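Local coordinates for periplasmic molybdate-binding protein (Azotobacter vinelandii, PDB 1ATG), which probably binds molybdate, and also the related oxyanion tungstate, as the periplasmic receptor of an ABC transporter, at residues 14-19 and 219-224; 97-102 and 158-163. One frame throughout, in Å; residues are numbered along the deposited sequence.

Interaction 1 (14-19 and 219-224). With EDO (1,2-ethanediol), chain E.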
loop_
_atom_site.group_PDB
_atom_site.type_symbol
_atom_site.label_atom_id
_atom_site.label_comp_id
_atom_site.label_asym_id
_atom_site.label_seq_id
_atom_site.Cartn_x
_atom_site.Cartn_y
_atom_site.Cartn_z
ATOM N N LEU A 14 2.404 2.476 9.404
ATOM C CA LEU A 14 3.511 1.867 10.138
ATOM C C LEU A 14 4.151 2.888 11.074
ATOM O O LEU A 14 4.588 2.497 12.168
ATOM C CB LEU A 14 4.542 1.302 9.163
ATOM C CG LEU A 14 5.743 0.632 9.843
ATOM C CD1 LEU A 14 5.333 -0.513 10.766
ATOM C CD2 LEU A 14 6.716 0.120 8.787
ATOM N N GLU A 15 4.197 4.170 10.706
ATOM C CA GLU A 15 4.722 5.187 11.624
ATOM C C GLU A 15 3.844 5.248 12.861
ATOM O O GLU A 15 4.346 5.333 13.995
ATOM C CB GLU A 15 4.800 6.545 10.924
ATOM C CG GLU A 15 5.924 6.591 9.888
ATOM C CD GLU A 15 5.870 7.770 8.941
ATOM O OE1 GLU A 15 4.796 8.385 8.799
ATOM O OE2 GLU A 15 6.910 8.073 8.304
ATOM N N GLN A 16 2.527 5.212 12.696
ATOM C CA GLN A 16 1.617 5.189 13.837
ATOM C C GLN A 16 1.841 3.932 14.670
ATOM O O GLN A 16 1.904 3.998 15.915
ATOM C CB GLN A 16 0.153 5.256 13.412
ATOM C CG GLN A 16 -0.229 6.563 12.741
ATOM C CD GLN A 16 -1.628 6.515 12.179
ATOM O OE1 GLN A 16 -2.043 5.531 11.560
ATOM N NE2 GLN A 16 -2.402 7.577 12.369
ATOM N N LEU A 17 1.939 2.778 14.028
ATOM C CA LEU A 17 2.152 1.518 14.730
ATOM C C LEU A 17 3.469 1.504 15.488
ATOM O O LEU A 17 3.489 1.100 16.660
ATOM C CB LEU A 17 2.116 0.354 13.747
ATOM C CG LEU A 17 0.750 0.051 13.122
ATOM C CD1 LEU A 17 0.914 -0.768 11.853
ATOM C CD2 LEU A 17 -0.127 -0.707 14.117
ATOM N N ALA A 18 4.553 1.899 14.841
ATOM C CA ALA A 18 5.863 1.962 15.483
ATOM C C ALA A 18 5.821 2.881 16.691
ATOM O O ALA A 18 6.368 2.541 17.766
ATOM C CB ALA A 18 6.885 2.456 14.462
ATOM N N GLY A 19 5.162 4.023 16.642
ATOM C CA GLY A 19 5.022 4.950 17.751
ATOM C C GLY A 19 4.323 4.269 18.925
ATOM O O GLY A 19 4.759 4.386 20.085
ATOM N N VAL A 219 -4.320 -3.806 15.534
ATOM C CA VAL A 219 -5.464 -3.977 14.630
ATOM C C VAL A 219 -6.330 -2.735 14.614
ATOM O O VAL A 219 -6.840 -2.336 13.554
ATOM C CB VAL A 219 -6.250 -5.249 14.992
ATOM C CG1 VAL A 219 -7.619 -5.304 14.327
ATOM C CG2 VAL A 219 -5.471 -6.504 14.608
ATOM N N ALA A 220 -6.535 -2.088 15.774
ATOM C CA ALA A 220 -7.352 -0.884 15.805
ATOM C C ALA A 220 -6.711 0.241 15.002
ATOM O O ALA A 220 -7.416 0.963 14.280
ATOM C CB ALA A 220 -7.631 -0.460 17.240
ATOM N N ILE A 221 -5.404 0.392 15.062
ATOM C CA ILE A 221 -4.698 1.397 14.272
ATOM C C ILE A 221 -4.824 1.091 12.781
ATOM O O ILE A 221 -5.076 1.983 11.977
ATOM C CB ILE A 221 -3.225 1.495 14.709
ATOM C CG1 ILE A 221 -3.134 2.108 16.114
ATOM C CG2 ILE A 221 -2.390 2.283 13.715
ATOM C CD1 ILE A 221 -1.802 1.954 16.814
ATOM N N ILE A 222 -4.678 -0.177 12.423
ATOM C CA ILE A 222 -4.807 -0.605 11.023
ATOM C C ILE A 222 -6.202 -0.326 10.502
ATOM O O ILE A 222 -6.363 0.204 9.397
ATOM C CB ILE A 222 -4.401 -2.086 10.929
ATOM C CG1 ILE A 222 -2.897 -2.223 11.202
ATOM C CG2 ILE A 222 -4.766 -2.688 9.585
ATOM C CD1 ILE A 222 -2.455 -3.649 11.455
ATOM N N LYS A 223 -7.231 -0.653 11.282
ATOM C CA LYS A 223 -8.599 -0.392 10.853
ATOM C C LYS A 223 -8.915 1.091 10.772
ATOM O O LYS A 223 -9.646 1.532 9.884
ATOM C CB LYS A 223 -9.605 -1.067 11.797
ATOM C CG LYS A 223 -9.606 -2.572 11.617
ATOM C CD LYS A 223 -10.772 -3.251 12.313
ATOM C CE LYS A 223 -10.728 -4.769 12.152
ATOM N NZ LYS A 223 -12.029 -5.365 12.595
ATOM N N ALA A 224 -8.351 1.904 11.666
ATOM C CA ALA A 224 -8.571 3.345 11.626
ATOM C C ALA A 224 -7.996 3.962 10.361
ATOM O O ALA A 224 -8.471 4.996 9.886
ATOM C CB ALA A 224 -8.006 4.018 12.872
HETATM C C1 EDO E . -6.102 7.351 11.102
HETATM O O1 EDO E . -4.975 8.191 11.721
HETATM C C2 EDO E . -6.837 8.027 9.930
HETATM O O2 EDO E . -5.790 8.862 9.114
HETATM O O HOH W 1 -4.589 4.679 12.074
#

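Interaction 2 (97-102 and 158-163). With ACT (acetate ion), chain C.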
loop_
_atom_site.group_PDB
_atom_site.type_symbol
_atom_site.label_atom_id
_atom_site.label_comp_id
_atom_site.label_asym_id
_atom_site.label_seq_id
_atom_site.Cartn_x
_atom_site.Cartn_y
_atom_site.Cartn_z
ATOM N N LYS A 97 -17.682 7.776 -12.908
ATOM C CA LYS A 97 -17.997 8.133 -14.286
ATOM C C LYS A 97 -16.998 9.114 -14.879
ATOM O O LYS A 97 -16.771 9.142 -16.086
ATOM C CB LYS A 97 -19.400 8.738 -14.380
ATOM C CG LYS A 97 -20.517 7.705 -14.449
ATOM C CD LYS A 97 -21.870 8.400 -14.339
ATOM C CE LYS A 97 -22.927 7.456 -13.793
ATOM N NZ LYS A 97 -22.747 6.070 -14.302
ATOM N N VAL A 98 -16.349 9.901 -14.025
ATOM C CA VAL A 98 -15.322 10.835 -14.460
ATOM C C VAL A 98 -14.258 10.151 -15.306
ATOM O O VAL A 98 -13.737 10.774 -16.230
ATOM C CB VAL A 98 -14.676 11.513 -13.239
ATOM C CG1 VAL A 98 -13.911 10.547 -12.342
ATOM C CG2 VAL A 98 -13.754 12.637 -13.697
ATOM N N LEU A 99 -13.925 8.896 -15.043
ATOM C CA LEU A 99 -12.869 8.231 -15.788
ATOM C C LEU A 99 -13.104 8.120 -17.283
ATOM O O LEU A 99 -12.149 8.023 -18.051
ATOM C CB LEU A 99 -12.648 6.827 -15.220
ATOM C CG LEU A 99 -11.969 6.803 -13.851
ATOM C CD1 LEU A 99 -12.036 5.392 -13.274
ATOM C CD2 LEU A 99 -10.525 7.266 -13.940
ATOM N N ALA A 100 -14.364 8.043 -17.697
ATOM C CA ALA A 100 -14.691 7.885 -19.107
ATOM C C ALA A 100 -14.777 9.208 -19.850
ATOM O O ALA A 100 -14.961 9.192 -21.076
ATOM C CB ALA A 100 -16.011 7.129 -19.234
ATOM N N GLY A 101 -14.633 10.334 -19.168
ATOM C CA GLY A 101 -14.731 11.640 -19.798
ATOM C C GLY A 101 -13.383 12.315 -20.020
ATOM O O GLY A 101 -12.311 11.793 -19.740
ATOM N N ASN A 102 -13.478 13.533 -20.553
ATOM C CA ASN A 102 -12.299 14.337 -20.869
ATOM C C ASN A 102 -12.208 15.582 -20.014
ATOM O O ASN A 102 -11.558 16.567 -20.391
ATOM C CB ASN A 102 -12.314 14.681 -22.364
ATOM C CG ASN A 102 -12.254 13.451 -23.248
ATOM O OD1 ASN A 102 -11.514 12.498 -22.991
ATOM N ND2 ASN A 102 -13.055 13.453 -24.310
ATOM N N ALA A 158 -1.114 15.661 -10.797
ATOM C CA ALA A 158 -2.049 14.826 -11.524
ATOM C C ALA A 158 -3.470 15.192 -11.079
ATOM O O ALA A 158 -3.732 15.195 -9.870
ATOM C CB ALA A 158 -1.828 13.329 -11.311
ATOM N N ASP A 159 -4.376 15.470 -11.997
ATOM C CA ASP A 159 -5.761 15.744 -11.654
ATOM C C ASP A 159 -6.369 14.573 -10.890
ATOM O O ASP A 159 -7.120 14.812 -9.950
ATOM C CB ASP A 159 -6.569 16.017 -12.932
ATOM C CG ASP A 159 -6.318 17.378 -13.548
ATOM O OD1 ASP A 159 -5.988 18.352 -12.820
ATOM O OD2 ASP A 159 -6.499 17.515 -14.779
ATOM N N LEU A 160 -6.091 13.349 -11.318
ATOM C CA LEU A 160 -6.620 12.153 -10.682
ATOM C C LEU A 160 -5.476 11.254 -10.253
ATOM O O LEU A 160 -4.406 11.296 -10.866
ATOM C CB LEU A 160 -7.484 11.352 -11.664
ATOM C CG LEU A 160 -8.698 12.050 -12.266
ATOM C CD1 LEU A 160 -9.456 11.058 -13.146
ATOM C CD2 LEU A 160 -9.631 12.622 -11.206
ATOM N N GLY A 161 -5.768 10.341 -9.329
ATOM C CA GLY A 161 -4.780 9.322 -8.987
ATOM C C GLY A 161 -5.454 8.131 -8.334
ATOM O O GLY A 161 -6.494 8.256 -7.694
ATOM N N PHE A 162 -4.822 6.967 -8.505
ATOM C CA PHE A 162 -5.223 5.758 -7.786
ATOM C C PHE A 162 -4.289 5.597 -6.598
ATOM O O PHE A 162 -3.069 5.448 -6.743
ATOM C CB PHE A 162 -5.189 4.525 -8.677
ATOM C CG PHE A 162 -6.434 4.282 -9.474
ATOM C CD1 PHE A 162 -7.648 4.079 -8.840
ATOM C CD2 PHE A 162 -6.403 4.253 -10.863
ATOM C CE1 PHE A 162 -8.794 3.839 -9.569
ATOM C CE2 PHE A 162 -7.540 3.995 -11.594
ATOM C CZ PHE A 162 -8.753 3.793 -10.956
ATOM N N VAL A 163 -4.866 5.716 -5.392
ATOM C CA VAL A 163 -4.104 5.737 -4.156
ATOM C C VAL A 163 -4.663 4.761 -3.132
ATOM O O VAL A 163 -5.684 4.111 -3.376
ATOM C CB VAL A 163 -4.068 7.169 -3.567
ATOM C CG1 VAL A 163 -3.503 8.198 -4.548
ATOM C CG2 VAL A 163 -5.454 7.609 -3.109
HETATM C C ACT C . -2.622 17.145 -14.711
HETATM O O ACT C . -3.336 16.130 -14.573
HETATM O OXT ACT C . -1.908 17.300 -15.746
HETATM C CH3 ACT C . -2.617 18.236 -13.694
#

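Interaction 1 (14-19 and 219-224)
Leu17 and Ile221 form the apolar heart of this contact, their side chains lying alongside and pointing opposite ways. CD2 of Leu17 lies against the beta branch of the isoleucine, 3.8 Å from Ile221 CG2. With its CG1 beside the backbone N (chi1 -69°), Ile221 turns CG2 anti to that nitrogen, and this methyl is the one that meets Leu17. The other leucine methyl is used one residue further along: Leu17 CD1 touches Ile222 CG1 at 4.1 Å, the two side chains nearly perpendicular. Leucine suits the spot because its fork serves two neighbours, Ile221 offering a methyl and Ile222 the methylene CG1.

The polar part involves Gln16, which is exposed. The extended chain of Gln16 passes Ile221, with OE1 3.9 Å from Ile221 CG2. One water donates to both Gln16 OE1 and Ile221 O, 2.7 Å from each, and bridges the helices, which share no direct hydrogen bond. Gln16 NE2 donates to O1 of a 1,2-ethanediol, probably from the crystallisation liquor, at 2.7 Å.

The two helical segments run nearly antiparallel, at 157°, with axes 9.9 Å apart. Trp212 and Met213 also touch Leu17, and Tyr227 and Leu229 touch Ile222; Leu14 meets strands 2-7 and 29-34, so helix 11-25 is packed between the sheet and the C-terminal helix 216-224.

Interaction 2 (97-102 and 158-163)
Leu99, on a short 3-10 turn at 97-100, lies across from Leu160 at the start of strand 160-164, and their CA atoms, 9.0 Å apart, leave the contact to side chains without any hydrogen bond between the segments. Leu99 divides its two methyls between two partners. CD2 meets Leu160 CD1 at 4.0 Å. CD1 approaches the Phe162 ring obliquely, 4.3 Å from CZ. With CG beside the backbone N (chi1 -72°), Leu99 carries its fork from the turn toward the strand. Leu160 and Phe162, two residues apart, both reach Leu99; the intervening Gly161 has no side chain. All three touching residues are buried, a fitting place for large apolar groups.

Asp159, just before the strand, carries the polar interactions. Its backbone N donates to the O atom of an acetate, probably from the crystallisation liquor, at 2.9 Å, and His106 ND1 also bonds this ion. Asp159 OD2 forms a salt bridge with Arg105. Replacing the carboxylate with an alanine here is likely to leave the Arg105 guanidinium without this charged mate.

Leu84, Ile107 and Leu125 also touch both Leu99 and Phe162. The arrangement is a hydrophobic layer over one face of the central sheet in a domain of the periplasmic binding protein fold, with the side chain of Phe162 about 10 Å from the bound tungstate.

From the N terminus, the chain passes strand 2-7 and enters helix 11-25, which carries the first half of interaction 1. Much later, after strand 75-86, it reaches the turn at 97-102; after 55 intervening residues, segment 158-163, carrying the start of strand 160-164, closes the loop of interaction 2. Only near the C terminus does helix 216-224 return to close interaction 1, so the second loop is nested wholly inside the first. Interaction 1 joins a helix near the N terminus to the last helix of the chain in one domain, whereas interaction 2 packs the other. Their centres are 29 Å apart and they do not touch; the tungstate pocket lies at the interface between these domains.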